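Local coordinates for protein thermospermine synthase (Medicago truncatula, PDB 6BQ6) that probably transfers an aminopropyl group from decarboxylated S-adenosylmethionine to spermidine, giving thermospermine and methylthioadenosine in plant polyamine biosynthesis, at residues W41-N46 with L62-F67; L120-I125 with Q281-E286. All coordinates share one frame; numbering follows the deposited sequence.

In the fold
Interaction 1 (41-46 with 62-67) belongs to the N-terminal beta-strand region, the tetramerisation domain of this family, whereas interaction 2 (120-125 with 281-286) lies on the Rossmann-like catalytic domain, where the turn after helix 114-120 meets the end of helix 272-282. The centres of interaction 1 and interaction 2 are 32 Å apart and their nearest atoms about 18 Å apart, so they do not touch. In interaction 1 the side chain of Trp41 is about 6 Å from the bound thermospermine, and Phe43 packs on Leu77 of its pocket. Interaction 2 ties together chain parts 156 residues apart. Both reach other subunits of the tetramer.

Interaction 1: W41-N46 with L62-F67; sequences WCFALN and LDTKPF
The corner where strand 39-45 gives way to strand 47-53, in the N-terminal tetramerisation domain, packs here against the end of strand 58-64 and the turn after it. The strand axes cross at 97°, so pairing is brief: Leu45 and Thr64 form one antiparallel non-hydrogen-bonded pair, flanked by Lys65 N to Ala44 O (2.8 Å) and Asn46 N to Asp63 O (2.8 Å). Polar side chains suit this partly exposed corner. Asn46 uses both ends of its amide: OD1 accepts from Lys65 NZ at 2.8 Å, while ND2 reaches Asp63 OD1 in a weak bond of 3.3 Å. The lysine chain runs extended past Ala44 CB and bends only at its last torsion (chi4 -83°), which brings the ammonium to the amide oxygen. Further back along strand 39-45 the contact is buried and turns aromatic. The edge of Phe67 stands on the face of Phe43 in a T-shaped stack, planes at 71°, with Phe67 CD2 over the ring centre, and Pro66 CG packs on Phe43 CB at 3.7 Å. Trp41, whose NE1 bonds to Ser253 O, meets Trp41 of the second subunit, and residues 41-43 continue the sheet into that chain. Thr64 closes the turn as an ST motif: its OG1, also bonded to Gly68 O, accepts from Phe67 N at 3.2 Å.

Interaction 2: L120-I125 with Q281-E286; sequences LRHKTI and QRIIEE
Gln281 and Arg282 end helix 272-282 against the type I turn His122-Ile125 of the Rossmann-like domain, where Lys123 donates to the carbonyls of the last two helical residues. Gln281 O receives a weak bond from Lys123 NZ, and Arg282 O a nearly straight one from Lys123 N (2.8 Å, 174°). The extended Arg282 side chain passes Thr124 CG2 and shares a water with His122 ND1 and Thr124 OG1; its NH1 goes to His99 O. Ile283 leaves the helix and forms a single backbone bridge with His122. Its two branches serve different flat groups: CG1 lies over the imidazole face, 3.7 Å from the centroid, a CH-pi contact, while CG2, anti to the backbone N, covers one face of the Arg121 guanidinium. His122 NE2 bonds to His93. Ile284 N donates to Arg121 O at 2.9 Å, and its CG1 packs on the aliphatic part of Lys123. An arginine suits position 121 because Arg121 NE (3.1 Å) and Arg121 NH2 (3.0 Å) together grip Ile284 O, close to the guanidinium plane, while Glu118 holds Arg121 NH1. Glu285 O takes a weak bond from Arg121 NH2 at 3.1 Å. Last, the Glu286 carboxylate pairs through OE2 with Lys303 NZ of the second subunit.

Interaction 1: W41-N46 with L62-F67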
loop_
_atom_site.group_PDB
_atom_site.type_symbol
_atom_site.label_atom_id
_atom_site.label_comp_id
_atom_site.label_asym_id
_atom_site.label_seq_id
_atom_site.Cartn_x
_atom_site.Cartn_y
_atom_site.Cartn_z
ATOM N N TRP B 41 1.435 -7.549 3.997
ATOM C CA TRP B 41 2.700 -7.723 4.689
ATOM C C TRP B 41 3.735 -7.203 3.716
ATOM O O TRP B 41 3.794 -7.741 2.594
ATOM C CB TRP B 41 2.833 -9.211 4.904
ATOM C CG TRP B 41 3.994 -9.779 5.546
ATOM C CD1 TRP B 41 4.698 -10.882 5.104
ATOM C CD2 TRP B 41 4.538 -9.434 6.814
ATOM N NE1 TRP B 41 5.639 -11.238 6.041
ATOM C CE2 TRP B 41 5.568 -10.363 7.091
ATOM C CE3 TRP B 41 4.244 -8.455 7.757
ATOM C CZ2 TRP B 41 6.319 -10.303 8.239
ATOM C CZ3 TRP B 41 4.993 -8.384 8.893
ATOM C CH2 TRP B 41 6.043 -9.309 9.128
ATOM N N CYS B 42 4.491 -6.156 4.096
ATOM C CA CYS B 42 5.341 -5.439 3.139
ATOM C C CYS B 42 6.799 -5.380 3.584
ATOM O O CYS B 42 7.080 -5.108 4.739
ATOM C CB CYS B 42 4.837 -4.036 2.906
ATOM S SG CYS B 42 3.018 -3.994 2.708
ATOM N N PHE B 43 7.696 -5.716 2.665
ATOM C CA PHE B 43 9.132 -5.735 2.934
ATOM C C PHE B 43 9.803 -4.643 2.122
ATOM O O PHE B 43 9.594 -4.553 0.909
ATOM C CB PHE B 43 9.783 -7.055 2.474
ATOM C CG PHE B 43 9.114 -8.279 2.922
ATOM C CD1 PHE B 43 8.311 -8.324 4.054
ATOM C CD2 PHE B 43 9.365 -9.470 2.243
ATOM C CE1 PHE B 43 7.758 -9.513 4.455
ATOM C CE2 PHE B 43 8.789 -10.645 2.651
ATOM C CZ PHE B 43 7.986 -10.675 3.739
ATOM N N ALA B 44 10.673 -3.853 2.746
ATOM C CA ALA B 44 11.420 -2.862 1.973
ATOM C C ALA B 44 12.380 -3.634 1.053
ATOM O O ALA B 44 12.891 -4.705 1.415
ATOM C CB ALA B 44 12.196 -1.946 2.862
ATOM N N LEU B 45 12.561 -3.087 -0.134
ATOM C CA LEU B 45 13.284 -3.715 -1.219
ATOM C C LEU B 45 14.616 -3.020 -1.501
ATOM O O LEU B 45 14.654 -1.798 -1.680
ATOM C CB LEU B 45 12.470 -3.619 -2.479
ATOM C CG LEU B 45 11.457 -4.620 -2.925
ATOM C CD1 LEU B 45 10.808 -4.154 -4.215
ATOM C CD2 LEU B 45 12.162 -5.919 -3.201
ATOM N N ASN B 46 15.673 -3.812 -1.623
ATOM C CA ASN B 46 16.963 -3.338 -2.177
ATOM C C ASN B 46 16.918 -3.420 -3.707
ATOM O O ASN B 46 17.264 -2.467 -4.425
ATOM C CB ASN B 46 18.125 -4.202 -1.679
ATOM C CG ASN B 46 18.472 -3.972 -0.211
ATOM O OD1 ASN B 46 18.539 -2.837 0.243
ATOM N ND2 ASN B 46 18.759 -5.053 0.521
ATOM N N LEU B 62 13.834 -11.427 -5.296
ATOM C CA LEU B 62 13.900 -10.066 -4.775
ATOM C C LEU B 62 14.995 -9.998 -3.773
ATOM O O LEU B 62 15.183 -10.923 -3.040
ATOM C CB LEU B 62 12.584 -9.703 -4.089
ATOM C CG LEU B 62 11.350 -9.963 -4.938
ATOM C CD1 LEU B 62 10.096 -9.534 -4.175
ATOM C CD2 LEU B 62 11.399 -9.249 -6.276
ATOM N N ASP B 63 15.661 -8.873 -3.660
ATOM C CA ASP B 63 16.596 -8.677 -2.604
ATOM C C ASP B 63 15.880 -7.742 -1.610
ATOM O O ASP B 63 15.675 -6.602 -1.898
ATOM C CB ASP B 63 17.884 -8.068 -3.109
ATOM C CG ASP B 63 18.870 -7.787 -1.997
ATOM O OD1 ASP B 63 18.570 -8.081 -0.810
ATOM O OD2 ASP B 63 19.954 -7.238 -2.308
ATOM N N THR B 64 15.450 -8.300 -0.502
ATOM C CA THR B 64 14.669 -7.561 0.501
ATOM C C THR B 64 15.534 -7.200 1.661
ATOM O O THR B 64 16.440 -7.933 2.016
ATOM C CB THR B 64 13.450 -8.375 0.991
ATOM O OG1 THR B 64 13.853 -9.374 1.930
ATOM C CG2 THR B 64 12.752 -9.064 -0.173
ATOM N N LYS B 65 15.199 -6.096 2.310
ATOM C CA LYS B 65 15.973 -5.637 3.450
ATOM C C LYS B 65 15.747 -6.519 4.654
ATOM O O LYS B 65 16.723 -6.997 5.245
ATOM C CB LYS B 65 15.686 -4.180 3.730
ATOM C CG LYS B 65 16.132 -3.239 2.612
ATOM C CD LYS B 65 15.998 -1.782 3.045
ATOM C CE LYS B 65 16.201 -0.806 1.903
ATOM N NZ LYS B 65 17.660 -0.571 1.699
ATOM N N PRO B 66 14.469 -6.785 5.036
ATOM C CA PRO B 66 14.328 -7.553 6.265
ATOM C C PRO B 66 14.724 -9.051 6.169
ATOM O O PRO B 66 15.290 -9.632 7.123
ATOM C CB PRO B 66 12.853 -7.371 6.613
ATOM C CG PRO B 66 12.185 -7.058 5.331
ATOM C CD PRO B 66 13.193 -6.255 4.551
ATOM N N PHE B 67 14.497 -9.668 5.022
ATOM C CA PHE B 67 14.613 -11.105 4.917
ATOM C C PHE B 67 15.622 -11.584 3.875
ATOM O O PHE B 67 15.671 -12.773 3.598
ATOM C CB PHE B 67 13.231 -11.704 4.670
ATOM C CG PHE B 67 12.251 -11.393 5.765
ATOM C CD1 PHE B 67 12.522 -11.766 7.058
ATOM C CD2 PHE B 67 11.071 -10.677 5.511
ATOM C CE1 PHE B 67 11.644 -11.493 8.095
ATOM C CE2 PHE B 67 10.199 -10.393 6.556
ATOM C CZ PHE B 67 10.486 -10.804 7.838
#

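Interaction 2: L120-I125 with Q281-E286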
loop_
_atom_site.group_PDB
_atom_site.type_symbol
_atom_site.label_atom_id
_atom_site.label_comp_id
_atom_site.label_asym_id
_atom_site.label_seq_id
_atom_site.Cartn_x
_atom_site.Cartn_y
_atom_site.Cartn_z
ATOM N N LEU B 120 19.927 -34.278 1.887
ATOM C CA LEU B 120 21.308 -34.726 1.574
ATOM C C LEU B 120 22.303 -34.537 2.723
ATOM O O LEU B 120 23.404 -35.053 2.686
ATOM C CB LEU B 120 21.794 -34.000 0.318
ATOM C CG LEU B 120 21.026 -34.473 -0.945
ATOM C CD1 LEU B 120 21.243 -33.461 -2.052
ATOM C CD2 LEU B 120 21.414 -35.850 -1.479
ATOM N N ARG B 121 21.932 -33.780 3.747
ATOM C CA ARG B 121 22.689 -33.739 4.993
ATOM C C ARG B 121 22.669 -35.042 5.759
ATOM O O ARG B 121 23.493 -35.225 6.626
ATOM C CB ARG B 121 22.230 -32.586 5.894
ATOM C CG ARG B 121 22.489 -31.225 5.255
ATOM C CD ARG B 121 21.971 -30.066 6.115
ATOM N NE ARG B 121 22.557 -30.080 7.451
ATOM C CZ ARG B 121 21.962 -29.677 8.578
ATOM N NH1 ARG B 121 20.722 -29.245 8.604
ATOM N NH2 ARG B 121 22.613 -29.764 9.708
ATOM N N HIS B 122 21.703 -35.925 5.490
ATOM C CA HIS B 122 21.630 -37.201 6.158
ATOM C C HIS B 122 22.582 -38.194 5.560
ATOM O O HIS B 122 22.456 -38.554 4.406
ATOM C CB HIS B 122 20.202 -37.709 6.095
ATOM C CG HIS B 122 19.300 -37.008 7.053
ATOM N ND1 HIS B 122 18.839 -37.613 8.197
ATOM C CD2 HIS B 122 18.739 -35.773 7.015
ATOM C CE1 HIS B 122 18.052 -36.772 8.852
ATOM N NE2 HIS B 122 17.986 -35.648 8.161
ATOM N N LYS B 123 23.507 -38.707 6.378
ATOM C CA LYS B 123 24.458 -39.690 5.849
ATOM C C LYS B 123 23.862 -41.021 5.446
ATOM O O LYS B 123 24.484 -41.729 4.653
ATOM C CB LYS B 123 25.620 -39.896 6.845
ATOM C CG LYS B 123 26.461 -38.663 6.911
ATOM C CD LYS B 123 27.504 -38.739 8.017
ATOM C CE LYS B 123 26.892 -38.611 9.401
ATOM N NZ LYS B 123 27.963 -38.381 10.444
ATOM N N THR B 124 22.676 -41.366 5.969
ATOM C CA THR B 124 22.011 -42.604 5.579
ATOM C C THR B 124 21.526 -42.608 4.126
ATOM O O THR B 124 21.328 -43.673 3.497
ATOM C CB THR B 124 20.809 -42.904 6.526
ATOM O OG1 THR B 124 19.852 -41.839 6.459
ATOM C CG2 THR B 124 21.265 -43.001 7.973
ATOM N N ILE B 125 21.286 -41.424 3.581
ATOM C CA ILE B 125 20.636 -41.262 2.306
ATOM C C ILE B 125 21.560 -41.673 1.171
ATOM O O ILE B 125 22.691 -41.193 1.074
ATOM C CB ILE B 125 20.140 -39.783 2.111
ATOM C CG1 ILE B 125 18.965 -39.488 3.081
ATOM C CG2 ILE B 125 19.779 -39.461 0.675
ATOM C CD1 ILE B 125 17.685 -40.170 2.705
ATOM N N GLN B 281 24.284 -38.391 15.267
ATOM C CA GLN B 281 24.838 -39.537 14.550
ATOM C C GLN B 281 24.695 -39.398 13.042
ATOM O O GLN B 281 25.586 -39.780 12.293
ATOM C CB GLN B 281 24.199 -40.860 15.026
ATOM C CG GLN B 281 24.874 -42.113 14.444
ATOM C CD GLN B 281 26.314 -42.279 14.930
ATOM O OE1 GLN B 281 26.541 -42.459 16.132
ATOM N NE2 GLN B 281 27.300 -42.153 14.019
ATOM N N ARG B 282 23.557 -38.865 12.587
ATOM C CA ARG B 282 23.157 -39.017 11.197
ATOM C C ARG B 282 23.254 -37.796 10.308
ATOM O O ARG B 282 23.425 -37.912 9.102
ATOM C CB ARG B 282 21.724 -39.467 11.140
ATOM C CG ARG B 282 21.453 -40.806 11.741
ATOM C CD ARG B 282 20.029 -41.042 11.379
ATOM N NE ARG B 282 19.339 -42.011 12.146
ATOM C CZ ARG B 282 18.063 -42.331 11.923
ATOM N NH1 ARG B 282 17.439 -43.205 12.683
ATOM N NH2 ARG B 282 17.395 -41.728 10.944
ATOM N N ILE B 283 23.155 -36.618 10.905
ATOM C CA ILE B 283 23.102 -35.413 10.109
ATOM C C ILE B 283 24.449 -34.710 10.140
ATOM O O ILE B 283 25.031 -34.487 11.226
ATOM C CB ILE B 283 22.032 -34.458 10.646
ATOM C CG1 ILE B 283 20.649 -35.099 10.556
ATOM C CG2 ILE B 283 22.129 -33.137 9.889
ATOM C CD1 ILE B 283 19.538 -34.216 11.161
ATOM N N ILE B 284 24.924 -34.361 8.963
ATOM C CA ILE B 284 26.156 -33.564 8.753
ATOM C C ILE B 284 25.928 -32.126 9.225
ATOM O O ILE B 284 24.928 -31.498 8.852
ATOM C CB ILE B 284 26.542 -33.562 7.251
ATOM C CG1 ILE B 284 26.867 -34.987 6.790
ATOM C CG2 ILE B 284 27.731 -32.644 6.950
ATOM C CD1 ILE B 284 27.010 -35.108 5.274
ATOM N N GLU B 285 26.841 -31.609 10.051
ATOM C CA GLU B 285 26.708 -30.269 10.654
ATOM C C GLU B 285 25.498 -30.127 11.602
ATOM O O GLU B 285 24.614 -30.981 11.689
ATOM C CB GLU B 285 26.687 -29.169 9.594
ATOM C CG GLU B 285 27.977 -29.050 8.809
ATOM C CD GLU B 285 28.124 -27.699 8.127
ATOM O OE1 GLU B 285 27.876 -27.644 6.897
ATOM O OE2 GLU B 285 28.477 -26.699 8.816
ATOM N N GLU B 286 25.516 -29.034 12.352
ATOM C CA GLU B 286 24.488 -28.743 13.337
ATOM C C GLU B 286 23.308 -28.122 12.629
ATOM O O GLU B 286 23.487 -27.230 11.828
ATOM C CB GLU B 286 24.996 -27.721 14.348
ATOM C CG GLU B 286 25.725 -28.339 15.519
ATOM C CD GLU B 286 24.766 -28.532 16.689
ATOM O OE1 GLU B 286 24.301 -29.693 16.841
ATOM O OE2 GLU B 286 24.450 -27.523 17.417
HETATM O O HOH W 1 18.834 -40.332 8.662
#